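PDB 7C6O: cobalamin biosynthesis protein CobN from Mycobacterium tuberculosis, which is the large, catalytic subunit of cobaltochelatase, the enzyme that inserts cobalt into hydrogenobyrinic acid a,c-diamide with ATP hydrolysis in cobalamin biosynthesis. Local coordinates for residues 257-262 with 915-920; 1012-1017 with 1194-1199. One frame throughout, in Å; residues are numbered along the deposited sequence.

Interaction 1. Residues 257-262 with 915-920; sequences VKPAAA and SRRVID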
# COMPACT_ATOMS: atom_id res chain seq x y z
N VAL A 257 4.96 14.46 15.32
CA VAL A 257 5.29 13.37 16.23
C VAL A 257 4.13 12.42 16.46
O VAL A 257 4.29 11.42 17.17
CB VAL A 257 5.81 13.90 17.58
CG1 VAL A 257 7.09 14.70 17.39
CG2 VAL A 257 4.74 14.74 18.28
N LYS A 258 2.95 12.68 15.88
CA LYS A 258 1.78 11.82 16.04
C LYS A 258 1.19 11.52 14.67
O LYS A 258 0.13 12.04 14.31
CB LYS A 258 0.75 12.46 16.96
CG LYS A 258 -0.33 11.50 17.44
CD LYS A 258 -1.36 12.21 18.31
CE LYS A 258 -0.70 12.89 19.50
NZ LYS A 258 -1.70 13.28 20.52
N PRO A 259 1.85 10.67 13.87
CA PRO A 259 1.35 10.41 12.51
C PRO A 259 -0.03 9.79 12.48
O PRO A 259 -0.77 10.00 11.51
CB PRO A 259 2.41 9.45 11.93
CG PRO A 259 3.08 8.84 13.12
CD PRO A 259 3.08 9.92 14.17
N ALA A 260 -0.42 9.04 13.52
CA ALA A 260 -1.75 8.45 13.56
C ALA A 260 -2.86 9.49 13.49
O ALA A 260 -3.98 9.16 13.10
CB ALA A 260 -1.92 7.61 14.83
N ALA A 261 -2.58 10.74 13.86
CA ALA A 261 -3.59 11.78 13.83
C ALA A 261 -3.58 12.59 12.54
O ALA A 261 -4.33 13.56 12.42
CB ALA A 261 -3.42 12.72 15.03
N ALA A 262 -2.75 12.20 11.56
CA ALA A 262 -2.57 12.98 10.35
C ALA A 262 -2.92 12.22 9.07
O ALA A 262 -2.65 12.73 7.98
CB ALA A 262 -1.12 13.48 10.26
N SER A 915 -0.31 8.40 21.57
CA SER A 915 0.12 8.13 20.20
C SER A 915 -0.96 7.48 19.35
O SER A 915 -0.80 7.42 18.12
CB SER A 915 1.35 7.23 20.21
OG SER A 915 1.02 5.95 20.72
N ARG A 916 -2.05 7.00 19.96
CA ARG A 916 -3.13 6.25 19.32
C ARG A 916 -2.66 4.90 18.79
O ARG A 916 -3.40 4.26 18.03
CB ARG A 916 -3.80 7.05 18.20
CG ARG A 916 -4.28 8.42 18.65
CD ARG A 916 -5.02 9.15 17.56
NE ARG A 916 -5.30 10.53 17.94
CZ ARG A 916 -5.97 11.39 17.19
NH1 ARG A 916 -6.45 11.02 16.01
NH2 ARG A 916 -6.17 12.63 17.62
N ARG A 917 -1.48 4.45 19.18
CA ARG A 917 -0.96 3.18 18.70
C ARG A 917 -1.50 2.02 19.54
O ARG A 917 -1.81 2.18 20.73
CB ARG A 917 0.57 3.19 18.72
CG ARG A 917 1.16 4.21 17.74
CD ARG A 917 2.68 4.19 17.69
NE ARG A 917 3.17 4.61 16.37
CZ ARG A 917 4.45 4.73 16.04
NH1 ARG A 917 5.40 4.47 16.93
NH2 ARG A 917 4.78 5.12 14.81
N VAL A 918 -1.64 0.86 18.90
CA VAL A 918 -2.06 -0.35 19.60
C VAL A 918 -0.85 -0.92 20.32
O VAL A 918 0.19 -1.19 19.70
CB VAL A 918 -2.66 -1.37 18.62
CG1 VAL A 918 -3.06 -2.64 19.37
CG2 VAL A 918 -3.85 -0.77 17.89
N ILE A 919 -0.97 -1.11 21.63
CA ILE A 919 0.15 -1.51 22.47
C ILE A 919 -0.05 -2.85 23.15
O ILE A 919 0.93 -3.43 23.65
CB ILE A 919 0.48 -0.43 23.52
CG1 ILE A 919 -0.71 -0.22 24.46
CG2 ILE A 919 0.87 0.88 22.85
CD1 ILE A 919 -0.45 0.79 25.55
N ASP A 920 -1.27 -3.38 23.18
CA ASP A 920 -1.52 -4.65 23.86
C ASP A 920 -2.85 -5.22 23.38
O ASP A 920 -3.54 -4.64 22.54
CB ASP A 920 -1.51 -4.47 25.38
CG ASP A 920 -0.94 -5.67 26.11
OD1 ASP A 920 -0.96 -6.78 25.54
OD2 ASP A 920 -0.48 -5.50 27.26
O HOH W 1 1.09 8.01 16.00
O HOH W 2 -7.13 12.85 13.78

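Interaction 2. Residues 1012-1017 with 1194-1199; sequences DSRSWR and AERLLE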
# COMPACT_ATOMS: atom_id res chain seq x y z
N ASP A 1012 -5.99 -17.28 -16.83
CA ASP A 1012 -5.55 -16.75 -18.11
C ASP A 1012 -4.84 -17.80 -18.95
O ASP A 1012 -4.96 -17.79 -20.18
CB ASP A 1012 -4.65 -15.53 -17.89
CG ASP A 1012 -5.44 -14.29 -17.53
OD1 ASP A 1012 -6.68 -14.32 -17.63
OD2 ASP A 1012 -4.82 -13.27 -17.15
N SER A 1013 -4.11 -18.72 -18.32
CA SER A 1013 -3.46 -19.79 -19.06
C SER A 1013 -4.44 -20.86 -19.51
O SER A 1013 -4.16 -21.58 -20.46
CB SER A 1013 -2.38 -20.45 -18.20
OG SER A 1013 -2.96 -21.35 -17.27
N ARG A 1014 -5.58 -20.98 -18.82
CA ARG A 1014 -6.61 -21.98 -19.07
C ARG A 1014 -6.13 -23.41 -18.83
O ARG A 1014 -6.85 -24.36 -19.15
CB ARG A 1014 -7.19 -21.85 -20.48
CG ARG A 1014 -7.64 -20.44 -20.84
CD ARG A 1014 -8.47 -20.41 -22.12
NE ARG A 1014 -7.69 -20.71 -23.31
CZ ARG A 1014 -8.19 -20.69 -24.55
NH1 ARG A 1014 -9.46 -20.39 -24.74
NH2 ARG A 1014 -7.41 -20.97 -25.58
N SER A 1015 -4.94 -23.59 -18.24
CA SER A 1015 -4.36 -24.92 -18.06
C SER A 1015 -4.78 -25.52 -16.72
O SER A 1015 -3.97 -25.81 -15.84
CB SER A 1015 -2.84 -24.85 -18.18
OG SER A 1015 -2.45 -24.45 -19.48
N TRP A 1016 -6.09 -25.73 -16.58
CA TRP A 1016 -6.69 -26.31 -15.39
C TRP A 1016 -7.99 -26.99 -15.80
O TRP A 1016 -8.55 -26.70 -16.86
CB TRP A 1016 -6.95 -25.25 -14.31
CG TRP A 1016 -7.99 -24.25 -14.71
CD1 TRP A 1016 -7.80 -23.12 -15.46
CD2 TRP A 1016 -9.38 -24.28 -14.37
NE1 TRP A 1016 -8.99 -22.45 -15.61
CE2 TRP A 1016 -9.98 -23.14 -14.96
CE3 TRP A 1016 -10.18 -25.16 -13.64
CZ2 TRP A 1016 -11.33 -22.87 -14.83
CZ3 TRP A 1016 -11.53 -24.88 -13.51
CH2 TRP A 1016 -12.09 -23.74 -14.10
N ARG A 1017 -8.48 -27.89 -14.94
CA ARG A 1017 -9.67 -28.66 -15.26
C ARG A 1017 -10.66 -28.76 -14.10
O ARG A 1017 -11.87 -28.66 -14.30
CB ARG A 1017 -9.27 -30.07 -15.73
CG ARG A 1017 -10.32 -31.14 -15.48
CD ARG A 1017 -9.98 -32.42 -16.22
NE ARG A 1017 -8.61 -32.86 -15.96
CZ ARG A 1017 -7.95 -33.74 -16.70
NH1 ARG A 1017 -6.71 -34.09 -16.39
NH2 ARG A 1017 -8.54 -34.28 -17.76
N ALA A 1194 -15.64 -13.11 -26.44
CA ALA A 1194 -16.28 -14.25 -27.10
C ALA A 1194 -15.57 -15.55 -26.75
O ALA A 1194 -16.21 -16.57 -26.50
CB ALA A 1194 -16.29 -14.03 -28.62
N GLU A 1195 -14.23 -15.52 -26.72
CA GLU A 1195 -13.48 -16.71 -26.35
C GLU A 1195 -13.79 -17.15 -24.92
O GLU A 1195 -13.98 -18.34 -24.66
CB GLU A 1195 -11.98 -16.44 -26.52
CG GLU A 1195 -11.18 -17.65 -26.95
CD GLU A 1195 -9.72 -17.32 -27.17
OE1 GLU A 1195 -9.08 -16.80 -26.23
OE2 GLU A 1195 -9.22 -17.56 -28.29
N ARG A 1196 -13.86 -16.19 -23.99
CA ARG A 1196 -14.10 -16.55 -22.60
C ARG A 1196 -15.51 -17.11 -22.40
O ARG A 1196 -15.70 -18.06 -21.63
CB ARG A 1196 -13.87 -15.35 -21.69
CG ARG A 1196 -13.85 -15.70 -20.21
CD ARG A 1196 -12.59 -16.47 -19.84
NE ARG A 1196 -11.44 -15.57 -19.74
CZ ARG A 1196 -10.19 -15.98 -19.55
NH1 ARG A 1196 -9.91 -17.28 -19.47
NH2 ARG A 1196 -9.21 -15.10 -19.46
N LEU A 1197 -16.50 -16.53 -23.07
CA LEU A 1197 -17.86 -17.04 -22.94
C LEU A 1197 -17.98 -18.43 -23.55
O LEU A 1197 -18.67 -19.30 -23.00
CB LEU A 1197 -18.85 -16.07 -23.58
CG LEU A 1197 -18.94 -14.71 -22.89
CD1 LEU A 1197 -19.54 -13.65 -23.82
CD2 LEU A 1197 -19.76 -14.81 -21.61
N LEU A 1198 -17.30 -18.67 -24.67
CA LEU A 1198 -17.25 -20.02 -25.22
C LEU A 1198 -16.50 -20.97 -24.29
O LEU A 1198 -16.83 -22.16 -24.24
CB LEU A 1198 -16.61 -20.00 -26.61
CG LEU A 1198 -17.52 -19.46 -27.71
CD1 LEU A 1198 -16.70 -19.09 -28.94
CD2 LEU A 1198 -18.58 -20.49 -28.07
N GLU A 1199 -15.50 -20.48 -23.56
CA GLU A 1199 -14.82 -21.33 -22.58
C GLU A 1199 -15.76 -21.70 -21.44
O GLU A 1199 -15.74 -22.84 -20.96
CB GLU A 1199 -13.56 -20.65 -22.04
CG GLU A 1199 -12.86 -21.47 -20.96
CD GLU A 1199 -11.66 -20.77 -20.34
OE1 GLU A 1199 -11.01 -21.38 -19.46
OE2 GLU A 1199 -11.38 -19.61 -20.72
O HOH W 3 -11.03 -18.32 -22.91
O HOH W 4 -9.39 -20.46 -17.63

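Interaction 1. Residues 257-262 with 915-920
Ser-915 turns its carbonyl oxygen to the methyl of Ala-260, with Ser-915 O 3.5 Å from Ala-260 CB. One water joins the two backbones, giving a hydrogen to Ser-915 O (2.9 Å) and taking one from Ala-260 N. Lys-258 CG lies 4.2 Å from Ser-915 O, while Lys-258 NZ makes a weak hydrogen bond to Ala-914 O. Ser-915 OG accepts from Arg-917 N and closes an ST turn, which probably helps to hold the bend.

Arg-916, with positive phi, packs its CB against Ala-260 CB at 3.9 Å. CG lies anti to the carbonyl carbon (chi1 -53°), and the chain runs out extended beside the 3-10 turn. Ala-261 CB sits over the centre of one face of the guanidinium, 3.6 Å from Arg-916 CZ. A second water accepts from Arg-916 NH1 (3.0 Å) and donates to Ala-261 O.

Arg-917 reaches back so that NH2 comes within 4.4 Å of Pro-259 CG; its NE is held by a salt bridge to Asp-846.

This is a water-bridged surface contact between the short 3-10 turn that includes Pro-259 and Ala-260 and the loop linking strands 907-911 and 918-923 of a two-stranded antiparallel hairpin.

Interaction 2. Residues 1012-1017 with 1194-1199
A charged, partly water-mediated surface contact joins Asp-1012, Arg-1014 and Trp-1016, at and just beyond the C-terminal end of helix 1007-1013, to Glu-1195, Arg-1196 and Glu-1199 on one flank of helix 1187-1203. Elsewhere on that helix Leu-1197 packs on helices 1162-1174 and 1211-1226.

In Arg-1196 the bends at chi2 and chi3 (72° and 77°) carry the guanidinium out from its helix, across to Asp-1012. There NH2 forms a salt bridge with Asp-1012 OD1 at 3.2 Å, a weak hydrogen bond whose N-H points well off the oxygen (123°). Arg-1196 NH1 makes a firmer bond to Glu-1199 OE2, 3.0 Å away on the syn side of the carboxylate, and also donates to Ile-1011 O. With NE paired to Asp-1148, all three nitrogens are engaged, which should hold the guanidinium against rotation. Asp-1012, Arg-1196 and Glu-1199 thus form a salt-bridge network, with the arginine joining the acids of two helices.

Just past helix 1007-1013, Arg-1014 leaves helical geometry with positive phi, while Ser-1013 OG accepts from Ser-1015 N in an ST turn. The Arg-1014 side chain crosses the Glu-1199 carboxylate, Arg-1014 CD lying 3.3 Å from Glu-1199 OE2, and the two flat groups stand nearly perpendicular. Arg-1014 NH1 reaches the same OE2 through a water, which donates to the oxygen at 2.6 Å. Glu-1195 OE1 lies over a face of the Arg-1014 guanidinium, a long salt bridge of charge alone.

Another water accepts from Trp-1016 NE1 at 2.9 Å and donates to Glu-1199 OE1. That oxygen also pairs with Arg-1203, whose guanidinium makes a cation-pi contact with the Trp-1016 ring.

Overall arrangement
Interactions 1 and 2 lie on opposite sides of the chain's centre, with their own centres 48 Å apart and nearest atoms about 36 Å apart. Along the sequence, 257-262 has met 915-920 before 1012-1017 meets 1194-1199. Interaction 1, its centre about 18 Å from the chain's centre, brings together regions 653 residues apart at their closest ends; interaction 2, its centre at about 31 Å, spans 177 residues likewise and joins the end of helix 1007-1013 to helix 1187-1203. Waters bridge both, but salt bridges cross only interaction 2. Neither includes the sodium ligands Asp-125 and Ser-127, and a glycerol, probably from crystallisation, lies about 4 Å from the side chain of Ala-260.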